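Local coordinates for putative malic enzyme ((S)-malate:NAD+ oxidoreductase (decarboxylating)) (Streptococcus pyogenes, PDB 2A9F), which probably catalyses the NAD-dependent oxidative decarboxylation of (S)-malate with the help of a divalent metal ion, at residues Lys65-Val70 against Gly104-Pro109; Asp113-Glu118 against Ala141-Glu146; Val170-Ile175 against Ala347-Ile352; Lys180-Ser185 against Ala280-Ile285; Val192-Gly197 against Thr216-Phe221. All coordinates share one frame; numbering follows the deposited sequence.

In the fold
Two contacts belong to the N-terminal domain and three to the NAD-binding domain. Contact 1 closes the beta-alpha-beta unit of strand 67-72, helix 85-102 and strand 106-111, pairing two strands of a parallel sheet. Strand 106-111 then runs on to helix 117-127, whose start meets that of helix 143-154 in contact 2, and both contacts touch the second subunit. Contact 3 joins helix 162-180 to helix 342-354, closing the longest loop. Within it lies contact 4, which sets the segment after helix 162-180 against the approach to strand 284-287. Contact 5, inside contact 4 in turn, pairs strands 190-194 and 214-219 of the mixed sheet of the NAD-binding domain, to which strand 284-287 also belongs.

Contact 1 of 5, residues Lys65-Val70 against Gly104-Pro109; sequences KNTVAV and GVDAIP
The side-chain amide of Asn66 reaches across to Gly104-Pro109 and grips two acceptors with its single nitrogen. Asn66 ND2 donates to Gly104 O at 2.6 Å, the carbonyl oxygen lying in the amide plane. The same nitrogen, Asn66 ND2, meets Asp106 OD2 at 2.6 Å, from above the carboxylate, and the two flat groups stand 84° apart. With CG anti to its own nitrogen (chi1 -168°), Asn66 carries its amide over to the neighbouring strand.

Behind this polar cluster the strands 67-70 and 106-109 run parallel. Asp106 N binds Asn66 O at 2.8 Å, Ile108 N binds Val68 O at 2.9 Å, and Val70 N binds Ile108 O at 2.9 Å in a nearly straight bond (176° at the hydrogen). On the face bearing Val68 and Val70, Val68 CG2 touches Val105 CG1 at 3.8 Å, and Val70 CG2 rests on Ala107 CB. Beta-branched valines suit the extended backbone, while the small Ala107 lets helix 85-102 pack close through Ala96 and Phe99, in a beta-alpha-beta crossover. The apolar side chain of Val70 also borders the probable active site, beside Lys95, the predicted proton acceptor, and metal ligand Glu137.

The Asn66 amide thus bridges a carbonyl and a carboxylate. Arg330 holds Asn66 OD1, and the backbone nitrogen of Val24 of the second subunit donates to Asp106 OD1, so the cluster's orientation is probably well fixed.

Contact 2 of 5, residues Asp113-Glu118 against Ala141-Glu146; sequences DTKDTE and APRCFE
The guanidinium of Arg143 points one edge at the backbone of Asp113-Glu118, with Lys115 O near its plane. Arg143 NE donates to Lys115 O at 2.6 Å, the oxygen lying 17° out of the guanidinium plane. A second, weak bond runs from Arg143 NH2 to Lys115 O at 2.9 Å, so one carbonyl takes two N-H groups and the rotation of the flat group is restricted. Lys115 CB lies 3.6 Å from Arg143 NH2, while Thr117 OG1 approaches the guanidinium obliquely. A salt bridge from Arg143 NH2 to Asp73 adds a charged partner.

Arginine suits this place because its chain spans the gap between two helix starts and still delivers several N-H groups. Its chain bends at chi3 (63°), turning the head toward the loop before helix 117-127. That helix is opened by Asp116 as N-cap, whose OD2 accepts from the backbone nitrogen of Glu119. In this alpha/beta N-terminal domain, the loop and helix follow strand 106-111, and the arginine joins them to the start of helix 143-154.

Thr117 lies antiparallel alongside the arginine's methylenes, its OG1 3.1 Å from Arg143 CG. Its methyl, Thr117 CG2, is 3.9 Å from Glu146 OE2, and these two side chains stand roughly perpendicular. Farther along this exposed surface, Glu118 forms a salt bridge with Arg150, which also has a long, weak ion pair with Glu146.

Contact 3 of 5, residues Val170-Ile175 against Ala347-Ile352; sequences VVLAAI and AAAKGI
Helices 170-175 and 347-352 cross at -50° with their axes only 8.0 Å apart, and the CA atoms of Ala173 and Ala349 come within 4.4 Å of each other. So close an approach is possible because alanine occupies the crossing point on both helices. The methyl of Ala173 lies against the other helix, its CB 4.1 Å from Ala349 CB and closer still to the Ala349 carbonyl oxygen. Ala349 CB in turn lies over the backbone at Ala173 N, 3.9 Å away, and against Leu172 CB at 4.0 Å.

One turn on, Ile352 flanks the crossing with its two branches. Its CG2, anti to the backbone nitrogen, presses on Ala173 CB at 3.6 Å. The other branch, placed by a chi1 of -72°, extends through CG1 until Ile352 CD1 reaches Val170 CG2 at 4.2 Å, where the two side chains stand about perpendicular. A branched aliphatic suits this site, since its short branch serves Ala173 while its longer one spans the distance to Val170. Every residue that touches across this interface is buried, and its apolar groups meet by van der Waals contact.

Beyond the crossing, Ile169 and Phe176 of helix 162-180 also pack on Ala349, while Val375 of helix 373-379 covers Ile352. Val170 lies near Asn320, a predicted malate-binding residue. Two helices of the alpha/beta NAD-binding domain, 162-180 and 342-354, are thus packed closely where alanine faces alanine.

Contact 4 of 5, residues Lys180-Ser185 against Ala280-Ile285; sequences KLLKKS and AARPVI
The segment 180-185 leaves the end of helix 162-180 as an irregular turn, and its Leu182 CA stands 6.9 Å from the CA of Arg282, where segment 280-285 runs up to strand 284-287. Lys183 takes a positive phi of 76° at the turn, and Lys183 N bonds back to Lys180 O at 3.3 Å. Side chains carry the contact from here.

Leu182 reaches across with its branched end and runs alongside Arg282, the two side chains pointing opposite ways. Leu182 CG lies 3.6 Å from Arg282 CB, so the leucine rests on the aliphatic root of the arginine. Its CD2 branch enters deeper, Leu182 CD2 meeting Val284 CG2 at 3.9 Å. Leucine suits this position because one methyl can follow the surface chain while the other joins the buried valine. The arginine bends at chi2 (-87°) and again at chi3, and its charged head makes a cation-pi contact with Tyr306, whose side chain also packs on Leu182.

Lys184 stretches out alongside, fully extended beyond CG. Lys184 NZ remains 3.9 Å from Arg282 N and 4.4 Å from Ala281 CB, so this is loose packing rather than a polar bond. Lysine fits here because its long aliphatic chain lies across the gap, also touching Ile261.

Here the loop between helix 162-180 and strand 190-194 packs at the N-terminal end of strand 284-287, between strands 262-264 and 307-310 in the Rossmann-type NAD-binding domain.

Contact 5 of 5, residues Val192-Gly197 against Thr216-Phe221; sequences VVNGGG and TVVDKF
Val218 O receives the shortest bond of this pairing, from Gly195 N at 2.7 Å, with the donor nearly in line with the carbonyl. It ends a parallel ladder in which Val218 N binds Val193 O at 2.8 Å and Val193 N binds Thr216 O at 3.0 Å.

On the face of Val192 and Asn194, Val192 CG1 touches Val218 CG2 at 3.8 Å. The amide of Asn194 bends toward the other strand, its ND2 coming 3.4 Å from Val218 CB. Valine suits both strands because its branching favours extended backbone, and helix 254-257 covers Val192 and Val218 through Leu256. On the other face, Val193 and Val217 both lie on Thr204 of helix 198-210.

Past the strand, Gly195 adopts a positive phi (154°) that other residues would find strained. Gly196 passes so close to Asp219 that its CA is 3.9 Å from Asp219 CB, a spot with no space for a side chain. Asp219 OD1 accepts from Phe221 N at 2.8 Å, forming an Asx turn that begins at the strand's last residue.

Strand, glycine-rich turn and helix 198-210, followed by strand 214-219 ending in an acidic residue, match the beta-alpha-beta unit of a Rossmann fold, consistent with NAD binding.

Contact 1 of 5, residues Lys65-Val70 against Gly104-Pro109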
# COMPACT_ATOMS: atom_id res chain seq x y z
N LYS A 65 -11.61 5.82 -0.50
CA LYS A 65 -12.19 7.16 -0.48
C LYS A 65 -11.19 8.32 -0.36
O LYS A 65 -11.34 9.37 -1.01
CB LYS A 65 -13.19 7.23 0.68
CG LYS A 65 -14.00 8.50 0.76
CD LYS A 65 -15.01 8.48 1.92
CE LYS A 65 -15.74 9.84 2.02
NZ LYS A 65 -16.51 10.03 3.30
N ASN A 66 -10.16 8.12 0.47
CA ASN A 66 -9.17 9.17 0.73
C ASN A 66 -7.69 8.73 0.62
O ASN A 66 -6.78 9.48 0.98
CB ASN A 66 -9.43 9.73 2.13
CG ASN A 66 -8.66 11.00 2.42
OD1 ASN A 66 -8.73 11.96 1.65
ND2 ASN A 66 -7.95 11.03 3.53
N THR A 67 -7.45 7.52 0.10
CA THR A 67 -6.07 7.07 -0.00
C THR A 67 -5.52 6.93 -1.41
O THR A 67 -6.09 6.30 -2.28
CB THR A 67 -5.82 5.72 0.73
OG1 THR A 67 -6.23 4.64 -0.12
CG2 THR A 67 -6.58 5.66 2.05
N VAL A 68 -4.37 7.54 -1.60
CA VAL A 68 -3.68 7.49 -2.87
C VAL A 68 -2.38 6.74 -2.68
O VAL A 68 -1.81 6.70 -1.58
CB VAL A 68 -3.39 8.91 -3.37
CG1 VAL A 68 -2.55 8.86 -4.62
CG2 VAL A 68 -4.69 9.64 -3.68
N ALA A 69 -1.91 6.12 -3.75
CA ALA A 69 -0.66 5.41 -3.68
C ALA A 69 0.42 6.25 -4.37
O ALA A 69 0.17 6.91 -5.38
CB ALA A 69 -0.80 4.06 -4.36
N VAL A 70 1.60 6.27 -3.78
CA VAL A 70 2.71 6.99 -4.37
C VAL A 70 3.60 5.84 -4.85
O VAL A 70 4.18 5.11 -4.04
CB VAL A 70 3.43 7.82 -3.33
CG1 VAL A 70 4.51 8.65 -3.99
CG2 VAL A 70 2.41 8.70 -2.61
N GLY A 104 -5.79 16.72 3.04
CA GLY A 104 -6.08 15.65 3.99
C GLY A 104 -5.97 14.27 3.36
O GLY A 104 -6.70 13.34 3.73
N VAL A 105 -5.05 14.13 2.41
CA VAL A 105 -4.89 12.88 1.68
C VAL A 105 -4.05 11.81 2.33
O VAL A 105 -2.93 12.06 2.77
CB VAL A 105 -4.30 13.16 0.27
CG1 VAL A 105 -4.43 11.90 -0.62
CG2 VAL A 105 -5.00 14.37 -0.36
N ASP A 106 -4.60 10.60 2.39
CA ASP A 106 -3.89 9.45 2.93
C ASP A 106 -3.12 8.85 1.74
O ASP A 106 -3.72 8.40 0.76
CB ASP A 106 -4.89 8.43 3.50
CG ASP A 106 -5.61 8.94 4.78
OD1 ASP A 106 -4.91 9.25 5.79
OD2 ASP A 106 -6.86 9.02 4.76
N ALA A 107 -1.80 8.89 1.83
CA ALA A 107 -0.96 8.36 0.76
C ALA A 107 -0.05 7.26 1.29
O ALA A 107 0.60 7.43 2.32
CB ALA A 107 -0.13 9.51 0.13
N ILE A 108 -0.02 6.14 0.57
CA ILE A 108 0.79 4.97 0.91
C ILE A 108 2.00 4.94 -0.03
O ILE A 108 1.84 4.89 -1.24
CB ILE A 108 -0.01 3.64 0.66
CG1 ILE A 108 -1.35 3.66 1.38
CG2 ILE A 108 0.82 2.44 1.13
CD1 ILE A 108 -1.26 3.66 2.87
N PRO A 109 3.22 4.98 0.50
CA PRO A 109 4.37 4.93 -0.42
C PRO A 109 4.61 3.48 -0.86
O PRO A 109 4.59 2.57 -0.03
CB PRO A 109 5.50 5.51 0.42
CG PRO A 109 5.15 5.06 1.78
CD PRO A 109 3.67 5.27 1.87

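Contact 2 of 5, residues Asp113-Glu118 against Ala141-Glu146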
# COMPACT_ATOMS: atom_id res chain seq x y z
N ASP A 113 10.36 -3.46 -7.43
CA ASP A 113 11.61 -3.70 -8.16
C ASP A 113 11.33 -4.44 -9.46
O ASP A 113 11.30 -5.66 -9.51
CB ASP A 113 12.64 -4.49 -7.33
CG ASP A 113 12.15 -5.87 -6.94
OD1 ASP A 113 12.98 -6.73 -6.55
OD2 ASP A 113 10.92 -6.10 -7.00
N THR A 114 11.07 -3.66 -10.50
CA THR A 114 10.81 -4.16 -11.83
C THR A 114 10.97 -2.92 -12.66
O THR A 114 10.44 -1.87 -12.29
CB THR A 114 9.36 -4.66 -12.03
OG1 THR A 114 8.48 -3.53 -12.11
CG2 THR A 114 8.93 -5.56 -10.91
N LYS A 115 11.72 -3.01 -13.75
CA LYS A 115 11.92 -1.85 -14.62
C LYS A 115 11.23 -2.14 -15.94
O LYS A 115 11.29 -1.35 -16.89
CB LYS A 115 13.41 -1.62 -14.86
CG LYS A 115 14.21 -1.39 -13.60
CD LYS A 115 15.59 -0.91 -13.95
CE LYS A 115 16.34 -0.52 -12.72
NZ LYS A 115 16.60 -1.70 -11.90
N ASP A 116 10.57 -3.29 -15.99
CA ASP A 116 9.84 -3.72 -17.17
C ASP A 116 8.54 -2.90 -17.25
O ASP A 116 7.64 -3.09 -16.44
CB ASP A 116 9.53 -5.22 -17.05
CG ASP A 116 8.93 -5.81 -18.32
OD1 ASP A 116 9.69 -5.98 -19.31
OD2 ASP A 116 7.71 -6.09 -18.32
N THR A 117 8.46 -2.00 -18.22
CA THR A 117 7.27 -1.16 -18.41
C THR A 117 5.99 -1.98 -18.38
O THR A 117 5.07 -1.70 -17.61
CB THR A 117 7.32 -0.42 -19.77
OG1 THR A 117 8.34 0.58 -19.74
CG2 THR A 117 5.99 0.24 -20.07
N GLU A 118 5.94 -2.99 -19.22
CA GLU A 118 4.78 -3.85 -19.33
C GLU A 118 4.24 -4.34 -17.99
O GLU A 118 3.05 -4.20 -17.72
CB GLU A 118 5.10 -5.04 -20.24
CG GLU A 118 3.89 -5.70 -20.82
CD GLU A 118 2.89 -4.68 -21.31
OE1 GLU A 118 3.27 -3.81 -22.13
OE2 GLU A 118 1.72 -4.75 -20.86
N ALA A 141 12.45 8.58 -17.75
CA ALA A 141 11.95 8.71 -19.11
C ALA A 141 12.82 7.81 -19.98
O ALA A 141 13.98 7.58 -19.65
CB ALA A 141 12.07 10.15 -19.57
N PRO A 142 12.29 7.31 -21.11
CA PRO A 142 10.93 7.50 -21.64
C PRO A 142 9.89 6.53 -21.09
O PRO A 142 8.70 6.66 -21.41
CB PRO A 142 11.14 7.33 -23.14
CG PRO A 142 12.14 6.20 -23.17
CD PRO A 142 13.14 6.62 -22.10
N ARG A 143 10.32 5.56 -20.29
CA ARG A 143 9.39 4.60 -19.70
C ARG A 143 8.33 5.31 -18.86
O ARG A 143 7.23 4.80 -18.66
CB ARG A 143 10.14 3.61 -18.81
CG ARG A 143 10.76 2.46 -19.54
CD ARG A 143 11.84 1.76 -18.71
NE ARG A 143 11.38 1.13 -17.48
CZ ARG A 143 11.33 1.73 -16.28
NH1 ARG A 143 11.71 2.99 -16.12
NH2 ARG A 143 10.94 1.03 -15.22
N CYS A 144 8.66 6.51 -18.38
CA CYS A 144 7.75 7.28 -17.55
C CYS A 144 6.60 7.92 -18.31
O CYS A 144 5.67 8.44 -17.71
CB CYS A 144 8.53 8.37 -16.81
SG CYS A 144 9.05 9.72 -17.85
N PHE A 145 6.67 7.90 -19.64
CA PHE A 145 5.61 8.50 -20.44
C PHE A 145 4.61 7.47 -20.94
O PHE A 145 3.41 7.74 -21.01
CB PHE A 145 6.21 9.25 -21.62
CG PHE A 145 7.13 10.36 -21.21
CD1 PHE A 145 6.64 11.47 -20.53
CD2 PHE A 145 8.50 10.29 -21.47
CE1 PHE A 145 7.49 12.49 -20.11
CE2 PHE A 145 9.36 11.30 -21.06
CZ PHE A 145 8.86 12.40 -20.37
N GLU A 146 5.09 6.27 -21.26
CA GLU A 146 4.21 5.22 -21.74
C GLU A 146 3.42 4.61 -20.57
O GLU A 146 2.23 4.31 -20.70
CB GLU A 146 5.03 4.14 -22.46
CG GLU A 146 4.19 3.07 -23.15
CD GLU A 146 5.01 1.90 -23.67
OE1 GLU A 146 4.40 0.95 -24.20
OE2 GLU A 146 6.25 1.93 -23.56

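Contact 3 of 5, residues Val170-Ile175 against Ala347-Ile352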
# COMPACT_ATOMS: atom_id res chain seq x y z
N VAL A 170 2.47 24.52 -12.10
CA VAL A 170 2.92 25.64 -11.29
C VAL A 170 3.52 26.70 -12.20
O VAL A 170 3.50 27.89 -11.88
CB VAL A 170 3.94 25.19 -10.24
CG1 VAL A 170 4.41 26.39 -9.42
CG2 VAL A 170 3.31 24.15 -9.33
N VAL A 171 4.04 26.26 -13.34
CA VAL A 171 4.62 27.19 -14.29
C VAL A 171 3.45 27.92 -14.95
O VAL A 171 3.52 29.12 -15.20
CB VAL A 171 5.45 26.47 -15.35
CG1 VAL A 171 5.84 27.44 -16.47
CG2 VAL A 171 6.72 25.89 -14.69
N LEU A 172 2.38 27.18 -15.19
CA LEU A 172 1.20 27.75 -15.80
C LEU A 172 0.59 28.78 -14.86
O LEU A 172 0.03 29.79 -15.31
CB LEU A 172 0.19 26.66 -16.11
CG LEU A 172 -0.98 27.07 -17.01
CD1 LEU A 172 -0.45 27.81 -18.24
CD2 LEU A 172 -1.75 25.84 -17.44
N ALA A 173 0.69 28.53 -13.56
CA ALA A 173 0.11 29.46 -12.60
C ALA A 173 1.03 30.66 -12.49
O ALA A 173 0.57 31.79 -12.29
CB ALA A 173 -0.05 28.79 -11.23
N ALA A 174 2.33 30.39 -12.62
CA ALA A 174 3.34 31.43 -12.53
C ALA A 174 3.24 32.43 -13.68
O ALA A 174 3.73 33.55 -13.57
CB ALA A 174 4.72 30.81 -12.49
N ILE A 175 2.62 32.05 -14.79
CA ILE A 175 2.52 33.01 -15.87
C ILE A 175 1.21 33.78 -15.70
O ILE A 175 1.19 34.98 -15.92
CB ILE A 175 2.61 32.37 -17.31
CG1 ILE A 175 1.22 32.03 -17.85
CG2 ILE A 175 3.48 31.12 -17.30
CD1 ILE A 175 1.23 31.76 -19.33
N ALA A 347 -7.34 24.39 -13.93
CA ALA A 347 -8.16 24.82 -12.80
C ALA A 347 -7.21 24.99 -11.62
O ALA A 347 -7.21 26.02 -10.94
CB ALA A 347 -9.21 23.77 -12.48
N ALA A 348 -6.37 23.98 -11.40
CA ALA A 348 -5.39 24.01 -10.32
C ALA A 348 -4.48 25.22 -10.45
O ALA A 348 -4.14 25.86 -9.46
CB ALA A 348 -4.57 22.73 -10.32
N ALA A 349 -4.09 25.54 -11.68
CA ALA A 349 -3.20 26.67 -11.93
C ALA A 349 -3.81 28.01 -11.55
O ALA A 349 -3.13 28.88 -11.03
CB ALA A 349 -2.77 26.69 -13.38
N LYS A 350 -5.10 28.19 -11.83
CA LYS A 350 -5.75 29.45 -11.47
C LYS A 350 -5.86 29.55 -9.96
O LYS A 350 -5.54 30.59 -9.38
CB LYS A 350 -7.14 29.53 -12.11
CG LYS A 350 -7.12 29.90 -13.59
CD LYS A 350 -8.50 29.71 -14.22
CE LYS A 350 -8.50 30.09 -15.69
NZ LYS A 350 -9.81 29.81 -16.34
N GLY A 351 -6.29 28.46 -9.33
CA GLY A 351 -6.42 28.41 -7.88
C GLY A 351 -5.10 28.83 -7.27
O GLY A 351 -5.04 29.75 -6.45
N ILE A 352 -4.03 28.17 -7.68
CA ILE A 352 -2.72 28.51 -7.19
C ILE A 352 -2.51 30.01 -7.42
O ILE A 352 -2.02 30.73 -6.54
CB ILE A 352 -1.61 27.71 -7.93
CG1 ILE A 352 -1.64 26.26 -7.49
CG2 ILE A 352 -0.25 28.33 -7.68
CD1 ILE A 352 -0.39 25.49 -7.89

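Contact 4 of 5, residues Lys180-Ser185 against Ala280-Ile285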
# COMPACT_ATOMS: atom_id res chain seq x y z
N LYS A 180 -0.54 39.37 -15.49
CA LYS A 180 -1.02 40.49 -14.69
C LYS A 180 -0.09 41.69 -14.55
O LYS A 180 -0.46 42.81 -14.92
CB LYS A 180 -1.39 40.01 -13.28
CG LYS A 180 -2.60 39.10 -13.23
CD LYS A 180 -3.85 39.82 -13.70
CE LYS A 180 -5.10 39.00 -13.38
NZ LYS A 180 -5.31 38.81 -11.90
N LEU A 181 1.12 41.47 -14.02
CA LEU A 181 2.06 42.57 -13.82
C LEU A 181 2.81 43.01 -15.06
O LEU A 181 3.90 43.58 -14.96
CB LEU A 181 3.04 42.24 -12.69
CG LEU A 181 4.08 41.13 -12.81
CD1 LEU A 181 4.84 40.98 -11.48
CD2 LEU A 181 3.39 39.84 -13.16
N LEU A 182 2.24 42.74 -16.22
CA LEU A 182 2.84 43.15 -17.48
C LEU A 182 1.79 43.93 -18.27
O LEU A 182 2.11 44.76 -19.12
CB LEU A 182 3.29 41.92 -18.28
CG LEU A 182 4.81 41.72 -18.33
CD1 LEU A 182 5.35 41.64 -16.92
CD2 LEU A 182 5.17 40.47 -19.11
N LYS A 183 0.52 43.67 -17.93
CA LYS A 183 -0.62 44.31 -18.56
C LYS A 183 -0.89 43.73 -19.93
O LYS A 183 -1.34 44.43 -20.83
CB LYS A 183 -0.41 45.82 -18.68
CG LYS A 183 -1.05 46.64 -17.55
CD LYS A 183 -0.50 46.26 -16.19
CE LYS A 183 -1.07 47.16 -15.10
NZ LYS A 183 -2.55 47.12 -15.06
N LYS A 184 -0.61 42.44 -20.09
CA LYS A 184 -0.83 41.77 -21.37
C LYS A 184 -1.79 40.60 -21.16
O LYS A 184 -2.03 40.20 -20.03
CB LYS A 184 0.51 41.27 -21.91
CG LYS A 184 1.60 42.34 -21.89
CD LYS A 184 2.97 41.80 -22.35
CE LYS A 184 4.04 42.89 -22.29
NZ LYS A 184 5.41 42.40 -22.60
N SER A 185 -2.35 40.07 -22.24
CA SER A 185 -3.24 38.92 -22.11
C SER A 185 -2.49 37.67 -22.54
O SER A 185 -1.34 37.74 -22.99
CB SER A 185 -4.49 39.10 -22.99
OG SER A 185 -5.36 37.98 -22.87
N ALA A 280 10.98 40.48 -26.12
CA ALA A 280 10.00 41.54 -26.01
C ALA A 280 10.37 42.52 -24.89
O ALA A 280 11.47 42.43 -24.32
CB ALA A 280 8.61 40.96 -25.79
N ALA A 281 9.46 43.44 -24.57
CA ALA A 281 9.70 44.48 -23.56
C ALA A 281 9.99 43.99 -22.15
O ALA A 281 11.08 44.24 -21.62
CB ALA A 281 8.52 45.44 -23.53
N ARG A 282 9.01 43.33 -21.52
CA ARG A 282 9.17 42.79 -20.16
C ARG A 282 9.28 41.26 -20.31
O ARG A 282 8.31 40.52 -20.15
CB ARG A 282 7.95 43.13 -19.30
CG ARG A 282 7.45 44.56 -19.45
CD ARG A 282 8.15 45.57 -18.54
NE ARG A 282 7.26 46.02 -17.48
CZ ARG A 282 7.52 47.04 -16.67
NH1 ARG A 282 8.65 47.72 -16.81
NH2 ARG A 282 6.66 47.38 -15.72
N PRO A 283 10.49 40.78 -20.64
CA PRO A 283 10.74 39.36 -20.84
C PRO A 283 10.71 38.48 -19.59
O PRO A 283 11.53 38.63 -18.68
CB PRO A 283 12.10 39.35 -21.52
CG PRO A 283 12.79 40.50 -20.87
CD PRO A 283 11.72 41.56 -20.85
N VAL A 284 9.76 37.55 -19.55
CA VAL A 284 9.66 36.61 -18.44
C VAL A 284 10.52 35.43 -18.88
O VAL A 284 10.77 35.26 -20.07
CB VAL A 284 8.19 36.15 -18.22
CG1 VAL A 284 8.12 35.19 -17.05
CG2 VAL A 284 7.30 37.35 -17.97
N ILE A 285 10.97 34.62 -17.92
CA ILE A 285 11.82 33.47 -18.21
C ILE A 285 11.66 32.36 -17.17
O ILE A 285 11.78 32.60 -15.97
CB ILE A 285 13.31 33.90 -18.24
CG1 ILE A 285 13.60 34.69 -19.52
CG2 ILE A 285 14.22 32.68 -18.09
CD1 ILE A 285 15.02 35.19 -19.63

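Contact 5 of 5, residues Val192-Gly197 against Thr216-Phe221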
# COMPACT_ATOMS: atom_id res chain seq x y z
N VAL A 192 7.55 31.14 -26.30
CA VAL A 192 8.52 30.21 -26.87
C VAL A 192 8.83 29.06 -25.90
O VAL A 192 9.33 29.30 -24.81
CB VAL A 192 9.86 30.90 -27.18
CG1 VAL A 192 10.91 29.85 -27.54
CG2 VAL A 192 9.70 31.89 -28.33
N VAL A 193 8.54 27.82 -26.30
CA VAL A 193 8.81 26.65 -25.45
C VAL A 193 9.99 25.81 -25.97
O VAL A 193 9.95 25.27 -27.07
CB VAL A 193 7.57 25.73 -25.34
CG1 VAL A 193 7.94 24.44 -24.61
CG2 VAL A 193 6.45 26.44 -24.60
N ASN A 194 11.04 25.68 -25.17
CA ASN A 194 12.19 24.89 -25.58
C ASN A 194 12.05 23.46 -25.07
O ASN A 194 12.23 23.20 -23.89
CB ASN A 194 13.48 25.50 -25.05
CG ASN A 194 14.70 25.07 -25.84
OD1 ASN A 194 15.71 24.68 -25.26
ND2 ASN A 194 14.61 25.14 -27.16
N GLY A 195 11.73 22.54 -25.97
CA GLY A 195 11.58 21.15 -25.59
C GLY A 195 10.65 20.40 -26.52
O GLY A 195 9.43 20.58 -26.46
N GLY A 196 11.21 19.56 -27.38
CA GLY A 196 10.39 18.80 -28.32
C GLY A 196 9.83 17.56 -27.67
O GLY A 196 8.85 17.00 -28.14
N GLY A 197 10.46 17.15 -26.57
CA GLY A 197 10.01 15.97 -25.84
C GLY A 197 8.53 16.06 -25.49
O GLY A 197 7.87 17.07 -25.77
N THR A 216 5.50 29.02 -30.06
CA THR A 216 6.45 28.44 -30.99
C THR A 216 7.28 27.44 -30.21
O THR A 216 7.91 27.79 -29.22
CB THR A 216 7.40 29.48 -31.62
OG1 THR A 216 6.67 30.33 -32.51
CG2 THR A 216 8.49 28.77 -32.42
N VAL A 217 7.28 26.19 -30.68
CA VAL A 217 8.01 25.11 -30.03
C VAL A 217 9.40 24.93 -30.62
O VAL A 217 9.60 25.04 -31.83
CB VAL A 217 7.22 23.80 -30.14
CG1 VAL A 217 7.99 22.67 -29.48
CG2 VAL A 217 5.85 23.97 -29.48
N VAL A 218 10.38 24.65 -29.78
CA VAL A 218 11.73 24.49 -30.28
C VAL A 218 12.37 23.24 -29.76
O VAL A 218 12.25 22.94 -28.58
CB VAL A 218 12.62 25.64 -29.84
CG1 VAL A 218 13.80 25.79 -30.81
CG2 VAL A 218 11.80 26.91 -29.72
N ASP A 219 13.05 22.50 -30.62
CA ASP A 219 13.74 21.33 -30.12
C ASP A 219 15.24 21.50 -30.32
O ASP A 219 15.73 22.62 -30.47
CB ASP A 219 13.23 20.04 -30.76
CG ASP A 219 13.46 19.97 -32.24
OD1 ASP A 219 14.26 20.78 -32.78
OD2 ASP A 219 12.84 19.08 -32.87
N LYS A 220 15.96 20.38 -30.31
CA LYS A 220 17.41 20.39 -30.46
C LYS A 220 17.93 20.81 -31.84
O LYS A 220 19.11 21.13 -31.98
CB LYS A 220 17.95 19.00 -30.10
CG LYS A 220 19.47 18.86 -30.13
CD LYS A 220 19.87 17.45 -29.71
CE LYS A 220 21.37 17.23 -29.77
NZ LYS A 220 21.72 15.86 -29.32
N PHE A 221 17.06 20.84 -32.84
CA PHE A 221 17.47 21.19 -34.20
C PHE A 221 16.82 22.44 -34.78
O PHE A 221 16.89 22.66 -36.00
CB PHE A 221 17.20 20.01 -35.12
CG PHE A 221 17.59 18.70 -34.52
CD1 PHE A 221 18.93 18.39 -34.29
CD2 PHE A 221 16.61 17.79 -34.12
CE1 PHE A 221 19.29 17.21 -33.66
CE2 PHE A 221 16.96 16.60 -33.48
CZ PHE A 221 18.31 16.32 -33.25